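Local coordinates for ADP-ribosylation factor-binding protein GGA1 (Saccharomyces cerevisiae, PDB 5CN2) that is thought to help regulate membrane traffic through the trans-Golgi network, binds ARF1 and ARF2, and is represented by its gamma-ear (GAE) domain, at residues I14-D19 against L101-N106; D19-D24 against K114-T119. All blocks are in the same frame, centred on the assembly; numbering follows the deposited sequence.

Contact 1 of 2, residues I14-D19 against L101-N106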
ATOM      1  N   ILE A  14       8.716  -2.105   3.139  1.00 42.00           N
ATOM      2  CA  ILE A  14       7.625  -2.722   3.870  1.00 41.38           C
ATOM      3  C   ILE A  14       6.786  -1.625   4.459  1.00 41.24           C
ATOM      4  O   ILE A  14       7.277  -0.817   5.231  1.00 41.40           O
ATOM      5  CB  ILE A  14       8.137  -3.661   4.983  1.00 45.95           C
ATOM      6  CG1 ILE A  14       8.915  -4.829   4.346  1.00 49.46           C
ATOM      7  CG2 ILE A  14       6.976  -4.202   5.810  1.00 45.16           C
ATOM      8  CD1 ILE A  14       9.459  -5.852   5.325  1.00 50.75           C
ATOM      9  N   LEU A  15       5.516  -1.592   4.071  1.00 42.70           N
ATOM     10  CA  LEU A  15       4.556  -0.665   4.647  1.00 41.01           C
ATOM     11  C   LEU A  15       4.043  -1.246   5.959  1.00 37.40           C
ATOM     12  O   LEU A  15       3.924  -0.556   6.966  1.00 33.74           O
ATOM     13  CB  LEU A  15       3.376  -0.458   3.687  1.00 43.08           C
ATOM     14  CG  LEU A  15       2.436   0.698   4.045  1.00 45.49           C
ATOM     15  CD1 LEU A  15       3.091   2.003   3.644  1.00 48.77           C
ATOM     16  CD2 LEU A  15       1.083   0.580   3.354  1.00 48.51           C
ATOM     17  N   ASN A  16       3.728  -2.526   5.940  1.00 35.68           N
ATOM     18  CA  ASN A  16       3.192  -3.160   7.132  1.00 36.85           C
ATOM     19  C   ASN A  16       3.307  -4.681   7.078  1.00 37.36           C
ATOM     20  O   ASN A  16       3.159  -5.304   6.019  1.00 38.02           O
ATOM     21  CB  ASN A  16       1.731  -2.772   7.332  1.00 36.67           C
ATOM     22  CG  ASN A  16       1.250  -3.066   8.735  1.00 39.02           C
ATOM     23  OD1 ASN A  16       0.318  -3.841   8.944  1.00 45.31           O
ATOM     24  ND2 ASN A  16       1.910  -2.479   9.704  1.00 38.09           N
ATOM     25  N   GLN A  17       3.577  -5.260   8.235  1.00 38.57           N
ATOM     26  CA  GLN A  17       3.605  -6.692   8.387  1.00 45.30           C
ATOM     27  C   GLN A  17       2.898  -7.079   9.683  1.00 42.14           C
ATOM     28  O   GLN A  17       3.359  -6.737  10.751  1.00 40.97           O
ATOM     29  CB  GLN A  17       5.062  -7.211   8.368  1.00 47.81           C
ATOM     30  CG  GLN A  17       5.135  -8.705   8.054  1.00 51.71           C
ATOM     31  CD  GLN A  17       6.383  -9.119   7.297  1.00 53.00           C
ATOM     32  OE1 GLN A  17       7.392  -8.401   7.280  1.00 57.42           O
ATOM     33  NE2 GLN A  17       6.317 -10.285   6.653  1.00 53.12           N
ATOM     34  N   SER A  18       1.753  -7.747   9.557  1.00 43.02           N
ATOM     35  CA  SER A  18       1.015  -8.299  10.689  1.00 42.01           C
ATOM     36  C   SER A  18       1.283  -9.798  10.649  1.00 45.96           C
ATOM     37  O   SER A  18       2.236 -10.236   9.998  1.00 41.61           O
ATOM     38  CB  SER A  18      -0.486  -7.970  10.578  1.00 43.18           C
ATOM     39  OG  SER A  18      -1.070  -8.422   9.356  1.00 43.19           O
ATOM     40  N   ASP A  19       0.470 -10.597  11.336  1.00 51.96           N
ATOM     41  CA  ASP A  19       0.659 -12.056  11.316  1.00 51.96           C
ATOM     42  C   ASP A  19       0.024 -12.712  10.090  1.00 51.56           C
ATOM     43  O   ASP A  19       0.393 -13.812   9.719  1.00 53.54           O
ATOM     44  CB  ASP A  19       0.075 -12.679  12.579  1.00 57.40           C
ATOM     45  CG  ASP A  19       0.802 -12.237  13.830  1.00 60.91           C
ATOM     46  OD1 ASP A  19       2.019 -11.966  13.735  1.00 61.16           O
ATOM     47  OD2 ASP A  19       0.155 -12.170  14.900  1.00 63.67           O
ATOM     48  N   LEU A 101       2.262   8.678   4.556  1.00 39.02           N
ATOM     49  CA  LEU A 101       1.084   8.079   4.012  1.00 37.24           C
ATOM     50  C   LEU A 101       0.225   7.448   5.111  1.00 39.76           C
ATOM     51  O   LEU A 101       0.642   6.487   5.777  1.00 40.46           O
ATOM     52  CB  LEU A 101       1.465   7.045   2.967  1.00 38.73           C
ATOM     53  CG  LEU A 101       0.653   6.991   1.674  1.00 40.88           C
ATOM     54  CD1 LEU A 101       0.595   5.561   1.162  1.00 41.02           C
ATOM     55  CD2 LEU A 101      -0.748   7.540   1.794  1.00 39.66           C
ATOM     56  N   LYS A 102      -0.975   8.002   5.289  1.00 36.62           N
ATOM     57  CA  LYS A 102      -1.962   7.462   6.192  1.00 35.22           C
ATOM     58  C   LYS A 102      -2.786   6.502   5.383  1.00 34.07           C
ATOM     59  O   LYS A 102      -3.202   6.829   4.274  1.00 36.11           O
ATOM     60  CB  LYS A 102      -2.827   8.575   6.755  1.00 36.88           C
ATOM     61  CG  LYS A 102      -3.685   8.168   7.941  1.00 41.89           C
ATOM     62  CD  LYS A 102      -4.370   9.396   8.548  1.00 50.56           C
ATOM     63  CE  LYS A 102      -4.728   9.242  10.032  1.00 54.46           C
ATOM     64  NZ  LYS A 102      -6.001   8.507  10.280  1.00 51.46           N
ATOM     65  N   TRP A 103      -3.003   5.312   5.933  1.00 30.99           N
ATOM     66  CA  TRP A 103      -3.611   4.222   5.218  1.00 28.14           C
ATOM     67  C   TRP A 103      -4.392   3.352   6.180  1.00 27.86           C
ATOM     68  O   TRP A 103      -4.113   3.317   7.368  1.00 28.47           O
ATOM     69  CB  TRP A 103      -2.552   3.391   4.495  1.00 28.33           C
ATOM     70  CG  TRP A 103      -1.570   2.783   5.401  1.00 30.43           C
ATOM     71  CD1 TRP A 103      -0.361   3.309   5.772  1.00 31.21           C
ATOM     72  CD2 TRP A 103      -1.700   1.541   6.107  1.00 30.23           C
ATOM     73  NE1 TRP A 103       0.264   2.474   6.654  1.00 30.87           N
ATOM     74  CE2 TRP A 103      -0.525   1.372   6.867  1.00 29.41           C
ATOM     75  CE3 TRP A 103      -2.691   0.551   6.163  1.00 30.50           C
ATOM     76  CZ2 TRP A 103      -0.307   0.256   7.676  1.00 29.99           C
ATOM     77  CZ3 TRP A 103      -2.471  -0.575   6.971  1.00 30.86           C
ATOM     78  CH2 TRP A 103      -1.288  -0.705   7.719  1.00 30.42           C
ATOM     79  N   LYS A 104      -5.368   2.639   5.658  1.00 27.30           N
ATOM     80  CA  LYS A 104      -6.155   1.710   6.446  1.00 31.72           C
ATOM     81  C   LYS A 104      -6.523   0.536   5.551  1.00 31.98           C
ATOM     82  O   LYS A 104      -6.778   0.736   4.380  1.00 37.08           O
ATOM     83  CB  LYS A 104      -7.408   2.408   6.980  1.00 35.86           C
ATOM     84  CG  LYS A 104      -8.534   1.450   7.395  1.00 42.11           C
ATOM     85  CD  LYS A 104      -9.094   1.755   8.777  1.00 44.74           C
ATOM     86  CE  LYS A 104      -9.708   0.536   9.418  1.00 43.35           C
ATOM     87  NZ  LYS A 104      -9.926   0.753  10.857  1.00 45.02           N
ATOM     88  N   ALA A 105      -6.521  -0.686   6.085  1.00 34.02           N
ATOM     89  CA  ALA A 105      -6.990  -1.860   5.335  1.00 32.66           C
ATOM     90  C   ALA A 105      -8.023  -2.633   6.096  1.00 34.61           C
ATOM     91  O   ALA A 105      -7.971  -2.703   7.317  1.00 35.67           O
ATOM     92  CB  ALA A 105      -5.849  -2.769   4.997  1.00 32.95           C
ATOM     93  N   ASN A 106      -8.983  -3.183   5.363  1.00 32.54           N
ATOM     94  CA  ASN A 106      -9.948  -4.064   5.918  1.00 35.55           C
ATOM     95  C   ASN A 106      -9.977  -5.313   5.090  1.00 34.29           C
ATOM     96  O   ASN A 106      -9.842  -5.252   3.861  1.00 35.64           O
ATOM     97  CB  ASN A 106     -11.334  -3.433   5.940  1.00 40.05           C
ATOM     98  CG  ASN A 106     -11.422  -2.274   6.894  1.00 44.26           C
ATOM     99  OD1 ASN A 106     -11.961  -2.411   8.004  1.00 47.24           O
ATOM    100  ND2 ASN A 106     -10.872  -1.123   6.486  1.00 43.54           N
TER
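Trp103 NE1 is approached by Leu15 while its N-H is used by Thr120: Leu15 CG rides over the indole nitrogen at 3.8 Å, and the N-H is given to the hydroxyl oxygen of Thr120 in strand 112-122. That bond satisfies the one polar atom of a buried side chain and helps to fix how the indole is turned. Leu15 covers one face of the ring. Its CD2 stands almost exactly on the normal of the five-membered ring, 4° off it and 3.8 Å from the centroid, a CH-pi contact over the face. Leucine suits this place because its branched end can set one methyl over the face of the pyrrole part, and CG, anti to the backbone N (chi1 -168°), carries it there. The six-membered part meets Asn16, whose CB lies 3.7 Å from Trp103 CZ2 and whose CG comes to 3.6 Å from Trp103 CH2. The two side chains cross at about a right angle, and the amide plane is inclined 53° to the ring. A leucine in place of Trp103 would probably leave the Thr120 hydroxyl without its N-H partner and open a gap beside Asn16 CB. Neighbouring residues on a regular strand would face opposite ways, yet Leu15 and Asn16 both turn toward the tryptophan. They can do so because both face Ile23 of strand 21-29, a classic beta bulge in the edge strand 13-17. The large indole thereby spans the interior between two antiparallel sheets, as expected of the immunoglobulin-like beta-sandwich of adaptin ear domains.

Contact 2 of 2, residues D19-D24 against K114-T119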
ATOM      1  N   ASP A  19       0.470 -10.597  11.336  1.00 51.96           N
ATOM      2  CA  ASP A  19       0.659 -12.056  11.316  1.00 51.96           C
ATOM      3  C   ASP A  19       0.024 -12.712  10.090  1.00 51.56           C
ATOM      4  O   ASP A  19       0.393 -13.812   9.719  1.00 53.54           O
ATOM      5  CB  ASP A  19       0.075 -12.679  12.579  1.00 57.40           C
ATOM      6  CG  ASP A  19       0.802 -12.237  13.830  1.00 60.91           C
ATOM      7  OD1 ASP A  19       2.019 -11.966  13.735  1.00 61.16           O
ATOM      8  OD2 ASP A  19       0.155 -12.170  14.900  1.00 63.67           O
ATOM      9  N   HIS A  20      -0.924 -12.021   9.464  1.00 51.66           N
ATOM     10  CA  HIS A  20      -1.690 -12.552   8.340  1.00 49.37           C
ATOM     11  C   HIS A  20      -1.345 -11.952   6.991  1.00 45.34           C
ATOM     12  O   HIS A  20      -1.651 -12.546   5.970  1.00 44.39           O
ATOM     13  CB  HIS A  20      -3.161 -12.266   8.592  1.00 50.22           C
ATOM     14  CG  HIS A  20      -3.597 -12.658   9.954  1.00 54.26           C
ATOM     15  ND1 HIS A  20      -4.287 -13.823  10.203  1.00 56.94           N
ATOM     16  CD2 HIS A  20      -3.390 -12.072  11.157  1.00 58.11           C
ATOM     17  CE1 HIS A  20      -4.519 -13.922  11.499  1.00 59.41           C
ATOM     18  NE2 HIS A  20      -3.980 -12.875  12.102  1.00 62.72           N
ATOM     19  N   LEU A  21      -0.740 -10.769   6.989  1.00 41.15           N
ATOM     20  CA  LEU A  21      -0.665  -9.957   5.795  1.00 39.18           C
ATOM     21  C   LEU A  21       0.618  -9.142   5.765  1.00 36.80           C
ATOM     22  O   LEU A  21       1.023  -8.574   6.783  1.00 37.36           O
ATOM     23  CB  LEU A  21      -1.849  -8.996   5.780  1.00 41.49           C
ATOM     24  CG  LEU A  21      -1.940  -8.083   4.564  1.00 43.18           C
ATOM     25  CD1 LEU A  21      -2.336  -8.877   3.337  1.00 43.75           C
ATOM     26  CD2 LEU A  21      -2.948  -6.972   4.804  1.00 46.57           C
ATOM     27  N   ARG A  22       1.255  -9.092   4.602  1.00 33.81           N
ATOM     28  CA  ARG A  22       2.392  -8.182   4.372  1.00 33.08           C
ATOM     29  C   ARG A  22       2.049  -7.266   3.221  1.00 30.26           C
ATOM     30  O   ARG A  22       1.685  -7.728   2.153  1.00 29.43           O
ATOM     31  CB  ARG A  22       3.692  -8.919   4.051  1.00 31.96           C
ATOM     32  CG  ARG A  22       4.845  -7.958   3.750  1.00 34.48           C
ATOM     33  CD  ARG A  22       6.169  -8.649   3.455  1.00 37.04           C
ATOM     34  NE  ARG A  22       6.231  -9.223   2.108  1.00 37.46           N
ATOM     35  CZ  ARG A  22       5.973 -10.495   1.807  1.00 39.50           C
ATOM     36  NH1 ARG A  22       5.629 -11.362   2.748  1.00 41.21           N
ATOM     37  NH2 ARG A  22       6.059 -10.910   0.546  1.00 40.97           N
ATOM     38  N   ILE A  23       2.123  -5.965   3.477  1.00 31.78           N
ATOM     39  CA  ILE A  23       1.947  -4.953   2.453  1.00 32.81           C
ATOM     40  C   ILE A  23       3.318  -4.406   2.252  1.00 31.15           C
ATOM     41  O   ILE A  23       3.910  -3.922   3.180  1.00 31.43           O
ATOM     42  CB  ILE A  23       1.025  -3.791   2.911  1.00 33.93           C
ATOM     43  CG1 ILE A  23      -0.326  -4.316   3.388  1.00 36.47           C
ATOM     44  CG2 ILE A  23       0.820  -2.795   1.794  1.00 33.71           C
ATOM     45  CD1 ILE A  23      -1.205  -3.271   4.045  1.00 37.37           C
ATOM     46  N   ASP A  24       3.830  -4.487   1.036  1.00 34.82           N
ATOM     47  CA  ASP A  24       5.088  -3.837   0.700  1.00 33.06           C
ATOM     48  C   ASP A  24       4.962  -3.187  -0.664  1.00 34.34           C
ATOM     49  O   ASP A  24       3.890  -3.278  -1.322  1.00 29.94           O
ATOM     50  CB  ASP A  24       6.273  -4.825   0.767  1.00 33.70           C
ATOM     51  CG  ASP A  24       6.062  -6.084  -0.035  1.00 32.90           C
ATOM     52  OD1 ASP A  24       5.254  -6.111  -0.983  1.00 37.70           O
ATOM     53  OD2 ASP A  24       6.717  -7.077   0.303  1.00 32.51           O
ATOM     54  N   LYS A 114     -10.946  -8.114  10.082  1.00 42.63           N
ATOM     55  CA  LYS A 114      -9.748  -7.434  10.586  1.00 42.71           C
ATOM     56  C   LYS A 114      -9.531  -6.100   9.953  1.00 38.61           C
ATOM     57  O   LYS A 114     -10.014  -5.830   8.850  1.00 42.89           O
ATOM     58  CB  LYS A 114      -8.507  -8.302  10.409  1.00 42.99           C
ATOM     59  CG  LYS A 114      -8.735  -9.726  10.883  1.00 46.11           C
ATOM     60  CD  LYS A 114      -7.462 -10.546  10.870  1.00 48.59           C
ATOM     61  CE  LYS A 114      -6.840 -10.688  12.249  1.00 51.54           C
ATOM     62  NZ  LYS A 114      -7.263 -11.962  12.876  1.00 50.57           N
ATOM     63  N   GLU A 115      -8.804  -5.269  10.687  1.00 34.99           N
ATOM     64  CA  GLU A 115      -8.466  -3.918  10.298  1.00 35.15           C
ATOM     65  C   GLU A 115      -7.007  -3.750  10.642  1.00 37.72           C
ATOM     66  O   GLU A 115      -6.524  -4.293  11.649  1.00 40.03           O
ATOM     67  CB  GLU A 115      -9.283  -2.888  11.092  1.00 34.08           C
ATOM     68  N   GLU A 116      -6.291  -3.025   9.801  1.00 38.22           N
ATOM     69  CA  GLU A 116      -4.915  -2.635  10.076  1.00 37.52           C
ATOM     70  C   GLU A 116      -4.800  -1.227   9.568  1.00 35.60           C
ATOM     71  O   GLU A 116      -5.440  -0.876   8.598  1.00 34.92           O
ATOM     72  CB  GLU A 116      -3.927  -3.522   9.329  1.00 40.77           C
ATOM     73  CG  GLU A 116      -3.954  -4.991   9.739  1.00 42.28           C
ATOM     74  CD  GLU A 116      -3.169  -5.874   8.789  1.00 43.26           C
ATOM     75  OE1 GLU A 116      -2.388  -5.322   7.979  1.00 43.75           O
ATOM     76  OE2 GLU A 116      -3.336  -7.114   8.845  1.00 43.87           O
ATOM     77  N   SER A 117      -3.993  -0.415  10.224  1.00 35.70           N
ATOM     78  CA  SER A 117      -3.934   0.986   9.889  1.00 36.49           C
ATOM     79  C   SER A 117      -2.625   1.564  10.331  1.00 34.69           C
ATOM     80  O   SER A 117      -1.996   1.046  11.220  1.00 33.53           O
ATOM     81  CB  SER A 117      -5.097   1.735  10.544  1.00 35.95           C
ATOM     82  OG  SER A 117      -4.884   1.919  11.933  1.00 37.92           O
ATOM     83  N   GLY A 118      -2.216   2.647   9.697  1.00 34.32           N
ATOM     84  CA  GLY A 118      -0.981   3.265  10.062  1.00 35.95           C
ATOM     85  C   GLY A 118      -0.733   4.551   9.314  1.00 37.79           C
ATOM     86  O   GLY A 118      -1.523   4.974   8.482  1.00 37.63           O
ATOM     87  N   THR A 119       0.393   5.158   9.640  1.00 40.07           N
ATOM     88  CA  THR A 119       0.934   6.315   8.958  1.00 41.09           C
ATOM     89  C   THR A 119       2.383   5.952   8.766  1.00 43.09           C
ATOM     90  O   THR A 119       3.088   5.661   9.722  1.00 51.93           O
ATOM     91  CB  THR A 119       0.798   7.575   9.811  1.00 37.59           C
ATOM     92  OG1 THR A 119      -0.591   7.825  10.028  1.00 38.23           O
ATOM     93  CG2 THR A 119       1.409   8.780   9.118  1.00 37.55           C
TER
HETATM   94  O   HOH W   1      -0.104  -6.037   7.004  1.00 39.54           O
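The ring contact joins His20 and Lys114, whose side chains cross at about a right angle. Lys114 CE lies over one face of the imidazole, 4.0 Å from its centroid and offset toward the rim, as a CH-pi contact. The bend at chi3 (101°) brings CE over the ring, and a second bend at chi4 (96°) sets the direction of the ammonium group, which forms a salt bridge with Asp112. A lysine suits this partly exposed place, since its methylenes can pack on a ring while the charge finds a carboxylate. That cation would probably disfavour protonation of His20, although Asp112 should offset part of the effect. Leu21 and Glu116 make the mixed contact: Leu21 CD2 touches Glu116 OE1 at 3.6 Å, and Leu21 CB lies 3.9 Å from Glu116 OE2. These residues come from strands 21-29 and 112-122, which belong to the two facing sheets of the beta-sandwich. Glu116 is extended beyond CG and so reaches across between them. Water adds a polar bridge, 2.6 Å from Glu116 OE1 and 2.8 Å from Leu21 O, though it has more acceptors nearby than protons to give. The other carboxylate oxygen, Glu116 OE2, accepts a hydrogen bond from the Ser18 hydroxyl, so both oxygens have polar partners. Charge pairing within residues 19-24 joins Arg22, which points away from residues 114-119, to Asp24, the next residue but one. Arg22 NE meets Asp24 OD2 at 2.8 Å; the oxygen lies nearly in the guanidinium plane, whereas NE approaches it from above the carboxylate plane, and Arg12 forms a salt bridge with Asp24 OD1.

Overall arrangement
From the N terminus the chain runs along the edge strand 13-17, turns through Asp19, which both contacts share, and returns antiparallel as strand 21-29. It then builds most of the sandwich before strand 99-109 closes the loop of contact 1, with 81 residues lying between its segments. One turn later strand 112-122 closes the loop of contact 2, with 89 residues between. Because the segments alternate along the chain, the two closures cross. Each ties one strand of the five-stranded sheet to one of the three-stranded sheet. The contact centres are about 3 Å apart, and Ala105 N probably bonds Glu116 O at 2.7 Å, linking the later segments directly.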